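Local atomic coordinates of YaeQ family protein (Pseudomonas syringae pv. tomato, PDB entry 2OT9), a protein that is of unknown function but belongs to the YaeQ family, related to the PDDEXK nuclease-like clan. Residues A[18-30]-A[43-57]. Sequence-based numbering, arbitrary orientation.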
ATOM      1  N   ASP A  18      12.671 -11.424   4.920  1.00 25.48           N
ATOM      2  CA  ASP A  18      12.407 -12.154   3.676  1.00 26.56           C
ATOM      3  C   ASP A  18      13.268 -11.646   2.520  1.00 26.49           C
ATOM      4  O   ASP A  18      13.712 -12.434   1.685  1.00 26.49           O
ATOM      5  CB  ASP A  18      10.926 -12.053   3.309  1.00 27.05           C
ATOM      6  CG  ASP A  18      10.032 -12.844   4.255  1.00 29.07           C
ATOM      7  OD1 ASP A  18      10.564 -13.670   5.038  1.00 29.06           O
ATOM      8  OD2 ASP A  18       8.797 -12.635   4.214  1.00 30.33           O
ATOM      9  N   ARG A  19      13.527 -10.339   2.491  1.00 25.66           N
ATOM     10  CA  ARG A  19      14.307  -9.734   1.408  1.00 25.89           C
ATOM     11  C   ARG A  19      15.707  -9.301   1.821  1.00 26.51           C
ATOM     12  O   ARG A  19      16.515  -8.945   0.969  1.00 26.47           O
ATOM     13  CB  ARG A  19      13.557  -8.548   0.806  1.00 26.22           C
ATOM     14  CG  ARG A  19      12.358  -8.975  -0.010  1.00 25.54           C
ATOM     15  CD  ARG A  19      11.560  -7.788  -0.448  1.00 27.02           C
ATOM     16  NE  ARG A  19      10.642  -8.177  -1.507  1.00 27.72           N
ATOM     17  CZ  ARG A  19      10.051  -7.326  -2.333  1.00 27.73           C
ATOM     18  NH1 ARG A  19      10.282  -6.019  -2.222  1.00 27.72           N
ATOM     19  NH2 ARG A  19       9.245  -7.791  -3.286  1.00 29.07           N
ATOM     20  N   GLY A  20      15.991  -9.335   3.120  1.00 25.90           N
ATOM     21  CA  GLY A  20      17.281  -8.892   3.628  1.00 26.69           C
ATOM     22  C   GLY A  20      17.376  -7.385   3.464  1.00 26.82           C
ATOM     23  O   GLY A  20      18.379  -6.869   2.980  1.00 26.99           O
ATOM     24  N   VAL A  21      16.306  -6.684   3.837  1.00 26.28           N
ATOM     25  CA  VAL A  21      16.274  -5.235   3.769  1.00 26.40           C
ATOM     26  C   VAL A  21      16.162  -4.673   5.185  1.00 26.18           C
ATOM     27  O   VAL A  21      15.243  -5.031   5.930  1.00 25.84           O
ATOM     28  CB  VAL A  21      15.084  -4.731   2.889  1.00 27.15           C
ATOM     29  CG1 VAL A  21      15.045  -3.211   2.862  1.00 27.72           C
ATOM     30  CG2 VAL A  21      15.210  -5.284   1.489  1.00 27.93           C
ATOM     31  N   TYR A  22      17.108  -3.806   5.544  1.00 25.35           N
ATOM     32  CA  TYR A  22      17.200  -3.214   6.876  1.00 25.47           C
ATOM     33  C   TYR A  22      17.463  -1.722   6.695  1.00 26.38           C
ATOM     34  O   TYR A  22      18.564  -1.330   6.282  1.00 25.97           O
ATOM     35  CB  TYR A  22      18.368  -3.835   7.669  1.00 25.12           C
ATOM     36  CG  TYR A  22      18.316  -5.340   7.786  1.00 23.87           C
ATOM     37  CD1 TYR A  22      17.869  -5.941   8.952  1.00 24.22           C
ATOM     38  CD2 TYR A  22      18.707  -6.161   6.728  1.00 22.25           C
ATOM     39  CE1 TYR A  22      17.824  -7.328   9.082  1.00 24.95           C
ATOM     40  CE2 TYR A  22      18.650  -7.561   6.831  1.00 24.21           C
ATOM     41  CZ  TYR A  22      18.209  -8.131   8.016  1.00 26.12           C
ATOM     42  OH  TYR A  22      18.157  -9.505   8.156  1.00 28.56           O
ATOM     43  N   GLU A  23      16.449  -0.901   6.966  1.00 27.31           N
ATOM     44  CA  GLU A  23      16.523   0.548   6.709  1.00 28.59           C
ATOM     45  C   GLU A  23      15.794   1.319   7.801  1.00 28.65           C
ATOM     46  O   GLU A  23      14.818   0.826   8.359  1.00 28.09           O
ATOM     47  CB  GLU A  23      15.848   0.905   5.382  1.00 29.17           C
ATOM     48  CG  GLU A  23      16.305   0.143   4.150  1.00 32.69           C
ATOM     49  CD  GLU A  23      17.606   0.665   3.547  0.80 37.10           C
ATOM     50  OE1 GLU A  23      18.325   1.458   4.207  1.00 38.56           O
ATOM     51  OE2 GLU A  23      17.910   0.266   2.401  1.00 39.88           O
ATOM     52  N   SER A  24      16.298   2.515   8.109  1.00 29.06           N
ATOM     53  CA  SER A  24      15.531   3.551   8.799  1.00 29.71           C
ATOM     54  C   SER A  24      15.270   4.645   7.780  1.00 29.85           C
ATOM     55  O   SER A  24      16.204   5.194   7.185  1.00 28.97           O
ATOM     56  CB  SER A  24      16.292   4.140   9.987  1.00 30.17           C
ATOM     57  OG  SER A  24      16.323   3.231  11.064  1.00 32.74           O
ATOM     58  N   VAL A  25      13.994   4.939   7.575  1.00 29.70           N
ATOM     59  CA  VAL A  25      13.546   5.847   6.534  1.00 31.19           C
ATOM     60  C   VAL A  25      12.561   6.869   7.130  1.00 31.16           C
ATOM     61  O   VAL A  25      11.834   6.573   8.079  1.00 29.54           O
ATOM     62  CB  VAL A  25      12.829   5.058   5.385  1.00 31.34           C
ATOM     63  CG1 VAL A  25      12.332   5.997   4.297  1.00 33.95           C
ATOM     64  CG2 VAL A  25      13.771   4.052   4.774  1.00 33.51           C
ATOM     65  N   LYS A  26      12.573   8.070   6.567  1.00 32.25           N
ATOM     66  CA  LYS A  26      11.600   9.103   6.876  1.00 33.71           C
ATOM     67  C   LYS A  26      10.909   9.509   5.582  1.00 34.48           C
ATOM     68  O   LYS A  26      11.553   9.637   4.539  1.00 34.83           O
ATOM     69  CB  LYS A  26      12.278  10.310   7.510  1.00 33.99           C
ATOM     70  CG  LYS A  26      12.828  10.029   8.896  1.00 34.94           C
ATOM     71  CD  LYS A  26      13.118  11.305   9.634  1.00 38.10           C
ATOM     72  CE  LYS A  26      13.808  11.028  10.953  1.00 40.69           C
ATOM     73  NZ  LYS A  26      14.194  12.306  11.610  1.00 42.00           N
ATOM     74  N   GLN A  27       9.594   9.668   5.642  1.00 34.73           N
ATOM     75  CA  GLN A  27       8.819  10.154   4.509  1.00 35.28           C
ATOM     76  C   GLN A  27       7.833  11.193   4.984  1.00 35.60           C
ATOM     77  O   GLN A  27       7.261  11.057   6.067  1.00 35.30           O
ATOM     78  CB  GLN A  27       8.028   9.012   3.863  1.00 35.49           C
ATOM     79  CG  GLN A  27       8.839   8.113   2.951  1.00 37.38           C
ATOM     80  CD  GLN A  27       9.260   8.809   1.674  1.00 40.75           C
ATOM     81  OE1 GLN A  27      10.372   8.602   1.186  1.00 43.70           O
ATOM     82  NE2 GLN A  27       8.384   9.652   1.135  1.00 41.22           N
ATOM     83  N   THR A  28       7.641  12.234   4.177  1.00 35.66           N
ATOM     84  CA  THR A  28       6.562  13.180   4.390  1.00 35.96           C
ATOM     85  C   THR A  28       5.382  12.745   3.517  1.00 35.96           C
ATOM     86  O   THR A  28       5.561  12.379   2.351  1.00 36.62           O
ATOM     87  CB  THR A  28       7.025  14.623   4.077  1.00 36.36           C
ATOM     88  OG1 THR A  28       7.984  15.030   5.064  1.00 36.37           O
ATOM     89  CG2 THR A  28       5.848  15.596   4.101  1.00 36.66           C
ATOM     90  N   ILE A  29       4.188  12.737   4.094  1.00 35.32           N
ATOM     91  CA  ILE A  29       2.992  12.315   3.365  1.00 35.33           C
ATOM     92  C   ILE A  29       1.883  13.355   3.485  1.00 33.98           C
ATOM     93  O   ILE A  29       1.589  13.846   4.574  1.00 33.47           O
ATOM     94  CB  ILE A  29       2.457  10.960   3.862  1.00 36.04           C
ATOM     95  CG1 ILE A  29       3.567   9.915   3.867  1.00 37.43           C
ATOM     96  CG2 ILE A  29       1.306  10.475   2.971  1.00 36.88           C
ATOM     97  CD1 ILE A  29       3.701   9.271   5.186  1.00 39.94           C
ATOM     98  N   ALA A  30       1.304  13.702   2.342  1.00 33.46           N
ATOM     99  CA  ALA A  30       0.153  14.579   2.289  1.00 32.16           C
ATOM    100  C   ALA A  30      -1.108  13.719   2.333  1.00 31.47           C
ATOM    101  O   ALA A  30      -1.274  12.786   1.538  1.00 31.05           O
ATOM    102  CB  ALA A  30       0.190  15.410   1.030  1.00 32.97           C
ATOM    103  N   ARG A  43      -1.633   2.636   2.653  1.00 21.71           N
ATOM    104  CA  ARG A  43      -0.493   3.164   1.875  1.00 22.42           C
ATOM    105  C   ARG A  43       0.849   2.998   2.608  1.00 21.87           C
ATOM    106  O   ARG A  43       1.867   2.682   1.982  1.00 21.01           O
ATOM    107  CB  ARG A  43      -0.705   4.639   1.523  1.00 22.56           C
ATOM    108  CG  ARG A  43      -1.809   4.857   0.503  1.00 25.01           C
ATOM    109  CD  ARG A  43      -1.518   6.087  -0.361  1.00 28.94           C
ATOM    110  NE  ARG A  43      -1.542   7.329   0.407  1.00 29.45           N
ATOM    111  CZ  ARG A  43      -1.070   8.495  -0.031  1.00 34.18           C
ATOM    112  NH1 ARG A  43      -1.152   9.576   0.752  1.00 34.68           N
ATOM    113  NH2 ARG A  43      -0.517   8.586  -1.247  1.00 34.10           N
ATOM    114  N   LEU A  44       0.853   3.231   3.923  1.00 22.34           N
ATOM    115  CA  LEU A  44       2.081   3.049   4.728  1.00 22.77           C
ATOM    116  C   LEU A  44       2.529   1.586   4.792  1.00 23.20           C
ATOM    117  O   LEU A  44       3.738   1.284   4.733  1.00 22.95           O
ATOM    118  CB  LEU A  44       1.904   3.585   6.160  1.00 23.56           C
ATOM    119  CG  LEU A  44       1.457   5.036   6.340  1.00 23.20           C
ATOM    120  CD1 LEU A  44       1.399   5.389   7.841  1.00 24.23           C
ATOM    121  CD2 LEU A  44       2.341   5.992   5.592  1.00 24.37           C
ATOM    122  N   LEU A  45       1.571   0.671   4.925  1.00 22.87           N
ATOM    123  CA  LEU A  45       1.895  -0.763   4.895  1.00 23.26           C
ATOM    124  C   LEU A  45       2.494  -1.133   3.538  1.00 22.85           C
ATOM    125  O   LEU A  45       3.466  -1.869   3.477  1.00 22.13           O
ATOM    126  CB  LEU A  45       0.634  -1.606   5.131  1.00 23.19           C
ATOM    127  CG  LEU A  45       0.106  -1.667   6.566  1.00 25.34           C
ATOM    128  CD1 LEU A  45      -1.273  -2.352   6.586  1.00 26.84           C
ATOM    129  CD2 LEU A  45       1.105  -2.385   7.471  1.00 26.92           C
ATOM    130  N   ALA A  46       1.897  -0.632   2.450  1.00 22.03           N
ATOM    131  CA  ALA A  46       2.416  -0.905   1.092  1.00 22.82           C
ATOM    132  C   ALA A  46       3.852  -0.394   0.932  1.00 22.61           C
ATOM    133  O   ALA A  46       4.696  -1.045   0.322  1.00 22.86           O
ATOM    134  CB  ALA A  46       1.501  -0.245   0.019  1.00 21.59           C
ATOM    135  N   TYR A  47       4.103   0.803   1.446  1.00 22.99           N
ATOM    136  CA  TYR A  47       5.440   1.393   1.420  1.00 23.45           C
ATOM    137  C   TYR A  47       6.478   0.470   2.068  1.00 23.91           C
ATOM    138  O   TYR A  47       7.551   0.247   1.493  1.00 24.06           O
ATOM    139  CB  TYR A  47       5.445   2.775   2.109  1.00 23.78           C
ATOM    140  CG  TYR A  47       6.767   3.500   1.949  1.00 22.73           C
ATOM    141  CD1 TYR A  47       7.089   4.142   0.756  1.00 21.96           C
ATOM    142  CD2 TYR A  47       7.703   3.509   2.982  1.00 22.95           C
ATOM    143  CE1 TYR A  47       8.305   4.778   0.591  1.00 23.89           C
ATOM    144  CE2 TYR A  47       8.923   4.146   2.836  1.00 24.24           C
ATOM    145  CZ  TYR A  47       9.218   4.779   1.638  1.00 24.58           C
ATOM    146  OH  TYR A  47      10.423   5.407   1.480  1.00 26.59           O
ATOM    147  N   ALA A  48       6.172  -0.036   3.277  1.00 23.61           N
ATOM    148  CA  ALA A  48       7.076  -0.943   3.988  1.00 23.25           C
ATOM    149  C   ALA A  48       7.209  -2.274   3.229  1.00 22.89           C
ATOM    150  O   ALA A  48       8.320  -2.809   3.062  1.00 22.88           O
ATOM    151  CB  ALA A  48       6.584  -1.186   5.420  1.00 23.37           C
ATOM    152  N   PHE A  49       6.083  -2.773   2.727  1.00 22.41           N
ATOM    153  CA  PHE A  49       6.003  -4.103   2.135  1.00 22.86           C
ATOM    154  C   PHE A  49       6.712  -4.194   0.778  1.00 23.48           C
ATOM    155  O   PHE A  49       7.226  -5.253   0.410  1.00 23.72           O
ATOM    156  CB  PHE A  49       4.536  -4.510   2.003  1.00 23.56           C
ATOM    157  CG  PHE A  49       4.329  -5.968   1.728  1.00 24.69           C
ATOM    158  CD1 PHE A  49       4.762  -6.937   2.639  1.00 24.99           C
ATOM    159  CD2 PHE A  49       3.671  -6.373   0.572  1.00 23.96           C
ATOM    160  CE1 PHE A  49       4.553  -8.315   2.393  1.00 26.26           C
ATOM    161  CE2 PHE A  49       3.454  -7.748   0.315  1.00 24.67           C
ATOM    162  CZ  PHE A  49       3.897  -8.706   1.222  1.00 24.80           C
ATOM    163  N   TRP A  50       6.748  -3.085   0.051  1.00 23.06           N
ATOM    164  CA  TRP A  50       7.458  -3.043  -1.224  1.00 24.01           C
ATOM    165  C   TRP A  50       8.562  -2.006  -1.270  1.00 24.33           C
ATOM    166  O   TRP A  50       8.902  -1.517  -2.347  1.00 24.74           O
ATOM    167  CB  TRP A  50       6.468  -2.825  -2.372  1.00 23.33           C
ATOM    168  CG  TRP A  50       5.654  -4.043  -2.682  1.00 22.94           C
ATOM    169  CD1 TRP A  50       6.099  -5.209  -3.250  1.00 22.87           C
ATOM    170  CD2 TRP A  50       4.252  -4.204  -2.473  1.00 22.43           C
ATOM    171  NE1 TRP A  50       5.063  -6.086  -3.379  1.00 22.96           N
ATOM    172  CE2 TRP A  50       3.910  -5.490  -2.934  1.00 23.40           C
ATOM    173  CE3 TRP A  50       3.245  -3.378  -1.938  1.00 25.14           C
ATOM    174  CZ2 TRP A  50       2.587  -5.984  -2.887  1.00 23.99           C
ATOM    175  CZ3 TRP A  50       1.930  -3.860  -1.891  1.00 24.31           C
ATOM    176  CH2 TRP A  50       1.612  -5.150  -2.365  1.00 23.61           C
ATOM    177  N   TYR A  51       9.130  -1.698  -0.101  1.00 25.16           N
ATOM    178  CA  TYR A  51      10.171  -0.687   0.031  1.00 25.52           C
ATOM    179  C   TYR A  51      11.294  -0.777  -1.016  1.00 26.99           C
ATOM    180  O   TYR A  51      11.822  -1.860  -1.280  1.00 26.07           O
ATOM    181  CB  TYR A  51      10.802  -0.686   1.437  1.00 26.00           C
ATOM    182  CG  TYR A  51      11.848   0.392   1.509  1.00 26.27           C
ATOM    183  CD1 TYR A  51      11.483   1.741   1.642  1.00 26.92           C
ATOM    184  CD2 TYR A  51      13.204   0.087   1.338  1.00 26.94           C
ATOM    185  CE1 TYR A  51      12.462   2.747   1.647  1.00 26.54           C
ATOM    186  CE2 TYR A  51      14.171   1.081   1.336  1.00 29.32           C
ATOM    187  CZ  TYR A  51      13.792   2.402   1.486  1.00 29.21           C
ATOM    188  OH  TYR A  51      14.777   3.371   1.479  1.00 33.16           O
ATOM    189  N   ASN A  52      11.657   0.392  -1.566  1.00 27.40           N
ATOM    190  CA  ASN A  52      12.771   0.574  -2.493  1.00 28.82           C
ATOM    191  C   ASN A  52      13.153   2.049  -2.310  1.00 28.30           C
ATOM    192  O   ASN A  52      12.284   2.876  -1.992  1.00 27.46           O
ATOM    193  CB  ASN A  52      12.254   0.297  -3.922  1.00 29.27           C
ATOM    194  CG  ASN A  52      13.330   0.304  -4.955  0.90 33.32           C
ATOM    195  OD1 ASN A  52      13.702   1.362  -5.473  1.00 38.10           O
ATOM    196  ND2 ASN A  52      13.835  -0.883  -5.295  0.75 34.87           N
ATOM    197  N   GLU A  53      14.424   2.401  -2.478  1.00 28.24           N
ATOM    198  CA  GLU A  53      14.803   3.826  -2.427  1.00 28.47           C
ATOM    199  C   GLU A  53      14.053   4.658  -3.479  1.00 28.05           C
ATOM    200  O   GLU A  53      13.872   5.863  -3.307  1.00 28.71           O
ATOM    201  CB  GLU A  53      16.321   4.030  -2.564  1.00 29.25           C
ATOM    202  CG  GLU A  53      16.961   3.266  -3.708  0.60 30.14           C
ATOM    203  CD  GLU A  53      18.401   3.704  -4.005  0.60 32.97           C
ATOM    204  OE1 GLU A  53      18.876   4.703  -3.414  0.60 33.58           O
ATOM    205  OE2 GLU A  53      19.052   3.038  -4.842  0.60 33.37           O
ATOM    206  N   GLN A  54      13.613   4.006  -4.553  1.00 27.09           N
ATOM    207  CA  GLN A  54      12.927   4.686  -5.659  1.00 26.90           C
ATOM    208  C   GLN A  54      11.411   4.688  -5.542  1.00 26.41           C
ATOM    209  O   GLN A  54      10.726   5.255  -6.408  1.00 26.76           O
ATOM    210  CB  GLN A  54      13.325   4.087  -7.006  1.00 27.27           C
ATOM    211  CG  GLN A  54      14.621   4.648  -7.579  1.00 30.77           C
ATOM    212  CD  GLN A  54      15.853   4.082  -6.926  0.80 35.82           C
ATOM    213  OE1 GLN A  54      16.770   4.826  -6.558  0.80 39.08           O
ATOM    214  NE2 GLN A  54      15.901   2.754  -6.786  0.80 37.66           N
ATOM    215  N   LEU A  55      10.885   4.041  -4.506  1.00 24.57           N
ATOM    216  CA  LEU A  55       9.450   4.048  -4.260  1.00 24.06           C
ATOM    217  C   LEU A  55       9.019   5.409  -3.690  1.00 24.03           C
ATOM    218  O   LEU A  55       9.628   5.912  -2.749  1.00 24.90           O
ATOM    219  CB  LEU A  55       9.089   2.913  -3.292  1.00 23.46           C
ATOM    220  CG  LEU A  55       7.615   2.642  -2.997  1.00 22.42           C
ATOM    221  CD1 LEU A  55       6.850   2.233  -4.275  1.00 22.13           C
ATOM    222  CD2 LEU A  55       7.510   1.568  -1.930  1.00 22.15           C
ATOM    223  N   ALA A  56       7.973   5.999  -4.261  1.00 24.78           N
ATOM    224  CA  ALA A  56       7.450   7.278  -3.792  1.00 25.09           C
ATOM    225  C   ALA A  56       5.940   7.215  -3.639  1.00 25.65           C
ATOM    226  O   ALA A  56       5.270   6.450  -4.348  1.00 25.20           O
ATOM    227  CB  ALA A  56       7.832   8.392  -4.759  1.00 25.40           C
ATOM    228  N   PHE A  57       5.398   8.020  -2.724  1.00 25.80           N
ATOM    229  CA  PHE A  57       3.941   8.187  -2.650  1.00 26.77           C
ATOM    230  C   PHE A  57       3.457   9.037  -3.816  1.00 27.77           C
ATOM    231  O   PHE A  57       4.078  10.040  -4.157  1.00 27.35           O
ATOM    232  CB  PHE A  57       3.503   8.795  -1.304  1.00 26.13           C
ATOM    233  CG  PHE A  57       3.749   7.889  -0.124  1.00 27.69           C
ATOM    234  CD1 PHE A  57       2.856   6.878   0.190  1.00 26.88           C
ATOM    235  CD2 PHE A  57       4.894   8.036   0.655  1.00 28.69           C
ATOM    236  CE1 PHE A  57       3.095   6.031   1.283  1.00 27.60           C
ATOM    237  CE2 PHE A  57       5.144   7.194   1.736  1.00 28.94           C
ATOM    238  CZ  PHE A  57       4.238   6.196   2.058  1.00 27.38           C
TER
HETATM  239  O   HOH W   1      11.520  -4.359  -0.456  1.00 29.06           O
HETATM  240  O   HOH W   2       9.842  -3.755  -4.064  1.00 33.45           O
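Strand 21-30 runs roughly antiparallel to helix 43-49, their axes 144° apart and 11.8 Å at closest approach, with Val21 opposite Tyr51 and Ile29 opposite Phe57, whose CA atoms are 7.4 Å apart. Trp50 leaves the helix, and a type I turn from Asn52 to Leu55, with an Asx turn in which Asn52 OD1 accepts from Gln54 N, brings the chain back beside the strand at Phe57. Val21, Val25 and Ile29 pack against Tyr51, Tyr47 and Phe57. Val25 straddles two tyrosines: CG1 lies at the edge of the Tyr47 ring, and CG2 comes 3.6 Å from Tyr51 CE1. Two branches on one CB suit such a double contact. With CG anti to the backbone N (chi1 -179°), Tyr51 carries its ring up to the strand, where Glu23 CG sits 3.7 Å from CE2. Gln27 suits its place by being two-natured: its aliphatic CG packs 3.6 Å from Tyr47 CZ, while NE2 reaches the edge of Phe57. Strands 21-31 and 55-57 are the outermost of a mixed ten-stranded sheet; the contact brings their side chains together, Gln27 and Ile29 against Phe57, while the helix between them supplies Tyr47 and Leu44. Ile29 lays CG1 over one face of Phe57 as a CH-pi contact, 4.1 Å from the ring centroid, and reaches Leu44 CD2 with CD1. Beyond it, Arg43 NH1 gives Ala30 O a weak bond (3.3 Å), its stronger partner being Glu35 through a salt bridge. The long Arg19 side chain reaches the backbone just past the helix: NH1 donates to two waters that bridge to Tyr51 O and Trp50 O, while NH2 bonds Gly180 O.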